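Local coordinates for protein histidine acid phosphatase (Hafnia alvei, PDB 4ARU) that belongs to the histidine acid phosphatases, branch 2 of the histidine phosphatase superfamily, and is built around a mixed central sheet flanked by helices, at residues K234-W237 / G238-T242; L16-H19 / G20-P24; G105-Q109 / C110-I114. All coordinates share one frame; numbering follows the deposited sequence. Where two conformers were deposited one is given.

Contact 1: residues K234-W237 / G238-T242; sequences KVAW and GNIHT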
ATOM      1  N   LYS A 234      21.431  -8.340 -10.640  1.00 19.34           N
ATOM      2  CA  LYS A 234      21.728  -8.985  -9.362  1.00 17.94           C
ATOM      3  C   LYS A 234      20.836  -8.470  -8.248  1.00 14.46           C
ATOM      4  O   LYS A 234      20.875  -7.287  -7.865  1.00 12.92           O
ATOM      5  CB  LYS A 234      23.200  -8.779  -8.982  1.00 20.53           C
ATOM      6  CG  LYS A 234      24.161  -9.589  -9.837  1.00 24.52           C
ATOM      7  CD  LYS A 234      23.956 -11.079  -9.588  1.00 27.65           C
ATOM      8  CE  LYS A 234      25.030 -11.956 -10.202  1.00 32.30           C
ATOM      9  NZ  LYS A 234      24.643 -13.383  -9.954  1.00 34.30           N
ATOM     10  N   VAL A 235      19.991  -9.376  -7.751  1.00 12.32           N
ATOM     11  CA  VAL A 235      19.079  -9.115  -6.637  1.00 10.87           C
ATOM     12  C   VAL A 235      19.686  -9.721  -5.402  1.00 10.13           C
ATOM     13  O   VAL A 235      20.035 -10.903  -5.388  1.00 10.53           O
ATOM     14  CB  VAL A 235      17.687  -9.740  -6.906  1.00 10.39           C
ATOM     15  CG1 VAL A 235      16.798  -9.637  -5.689  1.00 10.00           C
ATOM     16  CG2 VAL A 235      17.049  -9.073  -8.127  1.00 10.53           C
ATOM     17  N   ALA A 236      19.880  -8.913  -4.376  1.00  9.36           N
ATOM     18  CA  ALA A 236      20.446  -9.400  -3.145  1.00  9.32           C
ATOM     19  C   ALA A 236      21.718 -10.214  -3.424  1.00  9.75           C
ATOM     20  O   ALA A 236      21.961 -11.262  -2.830  1.00 10.12           O
ATOM     21  CB  ALA A 236      19.432 -10.216  -2.369  1.00  9.23           C
ATOM     22  N   TRP A 237      22.558  -9.698  -4.314  1.00 10.18           N
ATOM     23  CA  TRP A 237      23.848 -10.322  -4.613  1.00 11.00           C
ATOM     24  C   TRP A 237      23.786 -11.789  -5.036  1.00 11.70           C
ATOM     25  O   TRP A 237      24.710 -12.560  -4.806  1.00 12.91           O
ATOM     26  CB  TRP A 237      24.863 -10.102  -3.469  1.00 11.00           C
ATOM     27  CG  TRP A 237      24.809  -8.660  -3.005  1.00 10.40           C
ATOM     28  CD1 TRP A 237      25.397  -7.605  -3.608  1.00 10.81           C
ATOM     29  CD2 TRP A 237      24.095  -8.138  -1.892  1.00  9.90           C
ATOM     30  NE1 TRP A 237      25.074  -6.449  -2.971  1.00 10.35           N
ATOM     31  CE2 TRP A 237      24.261  -6.741  -1.906  1.00  9.68           C
ATOM     32  CE3 TRP A 237      23.302  -8.713  -0.903  1.00  9.59           C
ATOM     33  CZ2 TRP A 237      23.679  -5.911  -0.957  1.00  9.47           C
ATOM     34  CZ3 TRP A 237      22.720  -7.857   0.040  1.00  9.07           C
ATOM     35  CH2 TRP A 237      22.937  -6.499   0.008  1.00  9.18           C
ATOM     36  N   GLY A 238      22.668 -12.153  -5.645  1.00 11.80           N
ATOM     37  CA  GLY A 238      22.423 -13.500  -6.083  1.00 12.45           C
ATOM     38  C   GLY A 238      22.050 -14.484  -4.977  1.00 12.60           C
ATOM     39  O   GLY A 238      22.028 -15.681  -5.241  1.00 13.93           O
ATOM     40  N   ASN A 239      21.684 -14.006  -3.794  1.00 12.08           N
ATOM     41  CA  ASN A 239      21.492 -14.859  -2.641  1.00 12.45           C
ATOM     42  C   ASN A 239      20.064 -15.265  -2.325  1.00 12.50           C
ATOM     43  O   ASN A 239      19.890 -15.968  -1.345  1.00 13.18           O
ATOM     44  CB  ASN A 239      22.140 -14.238  -1.428  1.00 12.51           C
ATOM     45  CG  ASN A 239      23.629 -14.156  -1.558  1.00 13.91           C
ATOM     46  OD1 ASN A 239      24.226 -14.941  -2.291  1.00 14.89           O
ATOM     47  ND2 ASN A 239      24.244 -13.200  -0.861  1.00 14.09           N
ATOM     48  N   ILE A 240      19.095 -14.896  -3.159  1.00 12.19           N
ATOM     49  CA  ILE A 240      17.701 -15.353  -2.996  1.00 12.73           C
ATOM     50  C   ILE A 240      17.391 -16.284  -4.176  1.00 14.11           C
ATOM     51  O   ILE A 240      17.447 -15.879  -5.360  1.00 15.74           O
ATOM     52  CB  ILE A 240      16.698 -14.192  -2.899  1.00 11.90           C
ATOM     53  CG1 ILE A 240      17.097 -13.235  -1.801  1.00 11.81           C
ATOM     54  CG2 ILE A 240      15.312 -14.780  -2.658  1.00 11.85           C
ATOM     55  CD1 ILE A 240      16.268 -11.977  -1.811  1.00 11.59           C
ATOM     56  N   HIS A 241      17.128 -17.543  -3.852  1.00 15.54           N
ATOM     57  CA  HIS A 241      17.029 -18.607  -4.855  1.00 17.18           C
ATOM     58  C   HIS A 241      15.624 -19.201  -4.965  1.00 16.74           C
ATOM     59  O   HIS A 241      15.273 -19.724  -6.045  1.00 18.38           O
ATOM     60  CB  HIS A 241      18.015 -19.749  -4.556  1.00 19.14           C
ATOM     61  CG  HIS A 241      19.447 -19.338  -4.650  1.00 21.01           C
ATOM     62  ND1 HIS A 241      20.163 -18.914  -3.556  1.00 22.15           N
ATOM     63  CD2 HIS A 241      20.288 -19.257  -5.707  1.00 23.15           C
ATOM     64  CE1 HIS A 241      21.384 -18.584  -3.930  1.00 22.74           C
ATOM     65  NE2 HIS A 241      21.487 -18.784  -5.231  1.00 24.15           N
ATOM     66  N   THR A 242      14.829 -19.135  -3.893  1.00 14.84           N
ATOM     67  CA  THR A 242      13.569 -19.878  -3.852  1.00 13.95           C
ATOM     68  C   THR A 242      12.393 -19.049  -3.368  1.00 12.54           C
ATOM     69  O   THR A 242      12.514 -18.016  -2.728  1.00 11.31           O
ATOM     70  CB  THR A 242      13.660 -21.082  -2.924  1.00 14.53           C
ATOM     71  OG1 THR A 242      13.694 -20.617  -1.585  1.00 13.19           O
ATOM     72  CG2 THR A 242      14.889 -21.930  -3.199  1.00 15.92           C
TER
HETATM   73  O   HOH W   1      19.000 -13.362  -5.742  1.00 15.80           O
HETATM   74  O   HOH W   2      26.921 -12.965  -2.474  1.00 24.05           O
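Val235 O and Ala236 O each take a backbone N-H from three residues further along, so the chain makes two overlapping type I' beta turns, with positive phi at Ala236, Trp237 and Gly238. The bonds are alike: Gly238 N lies 2.9 Å from Val235 O, and Asn239 N lies 2.9 Å from Ala236 O.

Asn239 is the side chain to follow. With CG beside its own backbone N and anti to the carbonyl carbon (chi1 -65°), it folds back along the second turn. CB comes first, 3.3 Å from Ala236 O. CG is a little further off, 3.6 Å from Ala236 O, with Trp237 O also near it. At the tip the two amide atoms differ in their partners. OD1 approaches Trp237 O, another acceptor, and no bond can form there. Asn239 ND2 donates to Val171 O of helix 162-172 and to a water 3.1 Å away, which donates in turn to Trp237 O, bridging side chain and turn.

Trp237 sends its indole away from the turn: NE1 bonds Gln38 O, and the ring meets Trp39 edge-to-face. This surface loop thus joins helix 213-229 to helix 243-262 while also touching helix 162-172. A second water links the two halves of the loop, accepting from Ile240 N at 3.0 Å and bonding Val235 O at 2.7 Å. On the apolar side, Ile240 CD1 reaches back to within 3.7 Å of Ala236 CB, and both residues pack on Phe224.

Contact 2: residues L16-H19 / G20-P24; sequences LSRH and GVRAP. With TLA (L(+)-tartaric acid), chain B.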
ATOM      1  N   LEU A  16      -7.305   2.786  -4.215  1.00  6.24           N
ATOM      2  CA  LEU A  16      -6.229   3.314  -3.369  1.00  5.80           C
ATOM      3  C   LEU A  16      -5.016   2.479  -3.704  1.00  5.44           C
ATOM      4  O   LEU A  16      -4.908   1.292  -3.345  1.00  5.78           O
ATOM      5  CB  LEU A  16      -6.595   3.228  -1.865  1.00  6.22           C
ATOM      6  CG  LEU A  16      -5.421   3.623  -0.983  1.00  6.49           C
ATOM      7  CD1 LEU A  16      -5.010   5.082  -1.173  1.00  6.87           C
ATOM      8  CD2 LEU A  16      -5.753   3.409   0.470  1.00  6.96           C
ATOM      9  N   SER A  17      -4.119   3.073  -4.485  1.00  5.29           N
ATOM     10  CA  SER A  17      -2.992   2.375  -5.053  1.00  5.41           C
ATOM     11  C   SER A  17      -1.691   2.762  -4.390  1.00  5.48           C
ATOM     12  O   SER A  17      -1.445   3.949  -4.169  1.00  6.75           O
ATOM     13  CB  SER A  17      -2.852   2.724  -6.531  1.00  5.43           C
ATOM     14  OG  SER A  17      -1.874   1.929  -7.167  1.00  5.81           O
ATOM     15  N   ARG A  18      -0.802   1.805  -4.156  1.00  5.27           N
ATOM     16  CA  ARG A  18       0.590   2.163  -3.873  1.00  5.24           C
ATOM     17  C   ARG A  18       1.223   2.655  -5.151  1.00  5.11           C
ATOM     18  O   ARG A  18       0.893   2.200  -6.252  1.00  5.39           O
ATOM     19  CB  ARG A  18       1.348   0.972  -3.358  1.00  5.33           C
ATOM     20  CG  ARG A  18       2.769   1.250  -2.877  1.00  5.76           C
ATOM     21  CD  ARG A  18       3.416   0.011  -2.293  1.00  6.05           C
ATOM     22  NE  ARG A  18       4.784   0.330  -1.906  1.00  6.39           N
ATOM     23  CZ  ARG A  18       5.793  -0.508  -1.890  1.00  6.49           C
ATOM     24  NH1 ARG A  18       5.630  -1.804  -2.132  1.00  6.68           N
ATOM     25  NH2 ARG A  18       7.009  -0.062  -1.603  1.00  6.51           N
ATOM     26  N   HIS A  19       2.175   3.565  -5.025  1.00  5.17           N
ATOM     27  CA  HIS A  19       3.001   3.917  -6.170  1.00  5.72           C
ATOM     28  C   HIS A  19       3.782   2.743  -6.727  1.00  5.66           C
ATOM     29  O   HIS A  19       3.855   1.647  -6.156  1.00  5.96           O
ATOM     30  CB  HIS A  19       4.006   5.022  -5.779  1.00  6.02           C
ATOM     31  CG  HIS A  19       4.899   4.645  -4.654  1.00  6.16           C
ATOM     32  ND1 HIS A  19       5.916   3.720  -4.745  1.00  6.26           N
ATOM     33  CD2 HIS A  19       4.871   5.051  -3.364  1.00  6.49           C
ATOM     34  CE1 HIS A  19       6.480   3.569  -3.556  1.00  6.69           C
ATOM     35  NE2 HIS A  19       5.874   4.387  -2.708  1.00  6.82           N
ATOM     36  N   GLY A  20       4.358   2.965  -7.886  1.00  5.87           N
ATOM     37  CA  GLY A  20       5.145   1.969  -8.537  1.00  5.92           C
ATOM     38  C   GLY A  20       6.557   1.763  -8.003  1.00  6.11           C
ATOM     39  O   GLY A  20       6.969   2.313  -7.018  1.00  6.52           O
ATOM     40  N   VAL A  21       7.281   0.887  -8.668  1.00  5.82           N
ATOM     41  CA  VAL A  21       8.648   0.510  -8.306  1.00  6.32           C
ATOM     42  C   VAL A  21       9.491   1.758  -8.223  1.00  6.82           C
ATOM     43  O   VAL A  21       9.553   2.538  -9.169  1.00  7.05           O
ATOM     44  CB  VAL A  21       9.248  -0.501  -9.287  1.00  6.55           C
ATOM     45  CG1 VAL A  21      10.693  -0.792  -8.951  1.00  7.01           C
ATOM     46  CG2 VAL A  21       8.437  -1.786  -9.329  1.00  6.41           C
ATOM     47  N   ARG A  22      10.148   1.912  -7.072  1.00  7.29           N
ATOM     48  CA  ARG A  22      11.012   3.039  -6.786  1.00  7.58           C
ATOM     49  C   ARG A  22      12.368   2.585  -6.302  1.00  7.66           C
ATOM     50  O   ARG A  22      12.527   1.457  -5.793  1.00  7.66           O
ATOM     51  CB  ARG A  22      10.375   3.848  -5.672  1.00  7.86           C
ATOM     52  CG  ARG A  22      10.073   3.102  -4.370  1.00  7.90           C
ATOM     53  CD  ARG A  22       9.966   3.986  -3.118  1.00  8.27           C
ATOM     54  NE  ARG A  22       9.645   3.212  -1.923  1.00  8.54           N
ATOM     55  CZ  ARG A  22      10.518   2.483  -1.229  1.00  9.31           C
ATOM     56  NH1 ARG A  22      11.785   2.445  -1.616  1.00 10.96           N
ATOM     57  NH2 ARG A  22      10.127   1.795  -0.153  1.00  9.77           N
ATOM     58  N   ALA A  23      13.321   3.490  -6.398  1.00  7.89           N
ATOM     59  CA  ALA A  23      14.591   3.327  -5.716  1.00  8.16           C
ATOM     60  C   ALA A  23      14.341   3.387  -4.191  1.00  8.13           C
ATOM     61  O   ALA A  23      13.343   3.936  -3.701  1.00  8.05           O
ATOM     62  CB  ALA A  23      15.550   4.403  -6.128  1.00  8.61           C
ATOM     63  N   PRO A  24      15.281   2.859  -3.411  1.00  8.50           N
ATOM     64  CA  PRO A  24      15.188   3.003  -1.969  1.00  8.78           C
ATOM     65  C   PRO A  24      14.980   4.454  -1.566  1.00  9.11           C
ATOM     66  O   PRO A  24      15.585   5.348  -2.170  1.00  9.32           O
ATOM     67  CB  PRO A  24      16.552   2.485  -1.489  1.00  9.14           C
ATOM     68  CG  PRO A  24      16.958   1.479  -2.541  1.00  9.33           C
ATOM     69  CD  PRO A  24      16.475   2.114  -3.818  1.00  9.10           C
TER
HETATM   70  O1  TLA B1414       6.728   7.244   1.669  1.00 15.08           O
HETATM   71  O11 TLA B1414       8.175   5.815   2.654  1.00 15.22           O
HETATM   72  C1  TLA B1414       7.376   6.152   1.731  1.00 12.69           C
HETATM   73  C2  TLA B1414       7.228   5.194   0.593  1.00 11.04           C
HETATM   74  O2  TLA B1414       6.375   5.744  -0.402  1.00 10.87           O
HETATM   75  C3  TLA B1414       6.601   3.897   1.129  1.00 10.59           C
HETATM   76  O3  TLA B1414       5.446   4.136   1.914  1.00 10.33           O
HETATM   77  C4  TLA B1414       6.291   2.965  -0.014  1.00 10.15           C
HETATM   78  O4  TLA B1414       7.273   2.489  -0.653  1.00  9.92           O
HETATM   79  O41 TLA B1414       5.099   2.653  -0.305  1.00  9.00           O
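His19, Gly20 and Arg22 meet in the RHGxRxP signature of the histidine acid phosphatases, where the strand gives way to a loop. One hydrogen bond lies within the loop itself: His19 ND1 donates to Gly20 O at 2.9 Å; the bond is nearly straight (171°), lies in the ring plane and uses a carbonyl lone pair, which fixes the rotation of the imidazole. NE2 is thereby turned to the bound L(+)-tartaric acid, with His19 NE2 2.7 Å from the hydroxyl atom O2.

Ionic hydrogen bonds hold one carboxylate of the ligand. Arg18, extended from CG to NE, turns its guanidinium edge to both oxygens: its NE is 2.8 Å from O41 and its NH2 is 2.7 Å from O4. Arg22 closes on one of them, its NE at 2.8 Å and its NH2 at 3.0 Å from O4. Three N-H groups therefore converge on O4, and the shared carboxylate probably offsets the closeness of the two guanidinium groups, whose NH2 atoms are neighbours.

Packing supplies the rest. Arg22 CD approaches His19 CE1 obliquely at 3.5 Å, and Arg18 CG lies over the centre of one imidazole face.

Around this buried site, Arg94 and Thr98 of helix 93-106 touch His19, Leu226 of helix 213-229 touches Arg22, and strand 9-18 runs between strands 300-305 and 335-342 of the central sheet.

Contact 3: residues G105-Q109 / C110-I114; sequences GLAPQ and CDLAI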
ATOM      1  N   GLY A 105      -1.950   4.272 -19.109  1.00  8.90           N
ATOM      2  CA  GLY A 105      -2.387   2.906 -19.364  1.00  8.91           C
ATOM      3  C   GLY A 105      -3.893   2.787 -19.502  1.00  9.20           C
ATOM      4  O   GLY A 105      -4.396   2.067 -20.338  1.00  9.89           O
ATOM      5  N   LEU A 106      -4.607   3.510 -18.662  1.00  8.84           N
ATOM      6  CA  LEU A 106      -6.073   3.510 -18.689  1.00  9.38           C
ATOM      7  C   LEU A 106      -6.631   4.099 -19.938  1.00 10.43           C
ATOM      8  O   LEU A 106      -7.650   3.602 -20.483  1.00 11.41           O
ATOM      9  CB  LEU A 106      -6.626   4.265 -17.484  1.00  8.98           C
ATOM     10  CG  LEU A 106      -8.152   4.142 -17.300  1.00  9.39           C
ATOM     11  CD1 LEU A 106      -8.467   2.917 -16.504  1.00  9.23           C
ATOM     12  CD2 LEU A 106      -8.751   5.391 -16.650  1.00  9.65           C
ATOM     13  N   ALA A 107      -5.988   5.163 -20.433  1.00 10.77           N
ATOM     14  CA  ALA A 107      -6.531   5.995 -21.510  1.00 12.05           C
ATOM     15  C   ALA A 107      -5.396   6.570 -22.333  1.00 13.24           C
ATOM     16  O   ALA A 107      -5.097   7.755 -22.266  1.00 12.86           O
ATOM     17  CB  ALA A 107      -7.399   7.087 -20.914  1.00 12.15           C
ATOM     18  N   PRO A 108      -4.740   5.702 -23.116  1.00 14.64           N
ATOM     19  CA  PRO A 108      -3.562   6.142 -23.821  1.00 16.51           C
ATOM     20  C   PRO A 108      -3.862   7.292 -24.766  1.00 17.97           C
ATOM     21  O   PRO A 108      -4.845   7.256 -25.500  1.00 18.52           O
ATOM     22  CB  PRO A 108      -3.130   4.901 -24.596  1.00 16.72           C
ATOM     23  CG  PRO A 108      -3.836   3.772 -23.998  1.00 16.55           C
ATOM     24  CD  PRO A 108      -5.057   4.276 -23.322  1.00 15.57           C
ATOM     25  N   GLN A 109      -3.011   8.305 -24.730  1.00 19.45           N
ATOM     26  CA  GLN A 109      -3.148   9.450 -25.627  1.00 21.08           C
ATOM     27  C   GLN A 109      -4.467  10.213 -25.443  1.00 20.59           C
ATOM     28  O   GLN A 109      -4.954  10.886 -26.347  1.00 22.01           O
ATOM     29  CB  GLN A 109      -3.007   8.977 -27.088  1.00 24.35           C
ATOM     30  CG  GLN A 109      -1.874   7.955 -27.275  1.00 25.91           C
ATOM     31  CD  GLN A 109      -0.554   8.521 -26.833  1.00 27.38           C
ATOM     32  OE1 GLN A 109       0.317   7.830 -26.301  1.00 29.13           O
ATOM     33  NE2 GLN A 109      -0.402   9.829 -27.031  1.00 30.82           N
ATOM     34  N   CYS A 110      -5.065  10.079 -24.262  1.00 18.08           N
ATOM     35  CA  CYS A 110      -6.196  10.887 -23.919  1.00 17.97           C
ATOM     36  C   CYS A 110      -5.645  12.046 -23.101  1.00 17.32           C
ATOM     37  O   CYS A 110      -4.729  11.849 -22.291  1.00 17.19           O
ATOM     38  CB  CYS A 110      -7.201  10.045 -23.118  1.00 17.69           C
ATOM     39  SG  CYS A 110      -7.798   8.639 -24.167  1.00 19.11           S
ATOM     40  N   ASP A 111      -6.231  13.215 -23.256  1.00 18.27           N
ATOM     41  CA  ASP A 111      -5.638  14.387 -22.620  0.50 18.18           C
ATOM     42  C   ASP A 111      -6.208  14.551 -21.215  1.00 17.94           C
ATOM     43  O   ASP A 111      -7.152  15.299 -20.961  1.00 20.55           O
ATOM     44  CB  ASP A 111      -5.833  15.613 -23.482  0.50 18.56           C
ATOM     45  CG  ASP A 111      -4.629  16.527 -23.506  0.50 18.20           C
ATOM     46  OD1 ASP A 111      -3.702  16.414 -22.687  0.50 16.50           O
ATOM     47  OD2 ASP A 111      -4.677  17.399 -24.378  0.50 18.46           O
ATOM     48  N   LEU A 112      -5.626  13.776 -20.301  1.00 16.20           N
ATOM     49  CA  LEU A 112      -6.027  13.757 -18.906  1.00 14.44           C
ATOM     50  C   LEU A 112      -4.818  14.129 -18.078  1.00 12.91           C
ATOM     51  O   LEU A 112      -3.702  13.878 -18.470  1.00 12.29           O
ATOM     52  CB  LEU A 112      -6.517  12.376 -18.533  1.00 13.99           C
ATOM     53  CG  LEU A 112      -7.737  11.879 -19.321  1.00 14.43           C
ATOM     54  CD1 LEU A 112      -8.134  10.444 -18.971  1.00 13.65           C
ATOM     55  CD2 LEU A 112      -8.911  12.816 -19.123  1.00 15.21           C
ATOM     56  N   ALA A 113      -5.060  14.718 -16.910  1.00 11.54           N
ATOM     57  CA  ALA A 113      -3.983  15.138 -16.028  1.00 10.62           C
ATOM     58  C   ALA A 113      -4.385  14.810 -14.633  1.00  9.75           C
ATOM     59  O   ALA A 113      -5.557  14.762 -14.298  1.00  9.80           O
ATOM     60  CB  ALA A 113      -3.743  16.640 -16.149  1.00 11.33           C
ATOM     61  N   ILE A 114      -3.394  14.607 -13.788  1.00  8.82           N
ATOM     62  CA  ILE A 114      -3.651  14.352 -12.371  1.00  8.31           C
ATOM     63  C   ILE A 114      -3.924  15.611 -11.573  1.00  8.53           C
ATOM     64  O   ILE A 114      -3.692  16.728 -12.028  1.00  8.88           O
ATOM     65  CB  ILE A 114      -2.450  13.624 -11.712  1.00  7.86           C
ATOM     66  CG1 ILE A 114      -1.233  14.518 -11.569  1.00  8.14           C
ATOM     67  CG2 ILE A 114      -2.084  12.350 -12.473  1.00  7.74           C
ATOM     68  CD1 ILE A 114      -0.164  13.932 -10.665  1.00  7.83           C
TER
HETATM   69  O   HOH W   3      -4.412   9.827 -20.455  1.00 13.43           O
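Gln109 has a positive phi (61°), uncommon for a residue other than glycine or asparagine; it holds the third position of a type II beta turn that runs from Ala107 to Cys110. The turn follows directly on helix 93-106, Ala107 being the first residue to leave the helical conformation, and Pro108 fits the second position, where its ring restricts phi. Cys110 N closes the turn with a hydrogen bond of 3.1 Å to Ala107 O.

The side chains of the two turn ends meet on one side of that bond. Cys110 SG stands beside its own backbone N and anti to the carbonyl carbon (chi1 -62°), a rotation that lays the sulfur back over the turn, 3.6 Å from Ala107 CB. Cys110 CB is closer still to the closing carbonyl, 3.2 Å from Ala107 O. Leu112 points toward the turn, and its CD1 touches Ala107 CB at 3.9 Å, so the small methyl group is met by both sulfur and leucine. Between them comes Asp111, the centre of an inverse gamma turn whose bond from Leu112 N to Cys110 O is weak.

A water bonds both carbonyls that face it, lying 2.8 Å from Ala107 O and 2.7 Å from Cys110 O. Ala107 O thus has a backbone and a water partner. Cys110 SG is joined in a disulfide to Cys79, and Pro80 packs on Ala107 and Cys110. The hydrogen bond closes the turn on itself; the disulfide cross-links it covalently to Cys79, which should limit how far the end of helix 93-106 and that loop can separate.

In the fold
From the N terminus the chain meets contact 2 first, then contact 3, then contact 1. They lie in series, with none nesting or crossing, and each is a local turn or bend rather than a closure of a long loop. Contact 2 leads out of strand 9-18 at the heart of the fold. Helix 93-106 links it to contact 3, bordering the site with its early residues and ending in the turn at 107-110, about 19 Å away between centres. Helix 213-229 touches contact 2 and then leads toward contact 1, before helix 243-262. Contacts 1 and 3 are both at the surface, their centres about 37 Å apart.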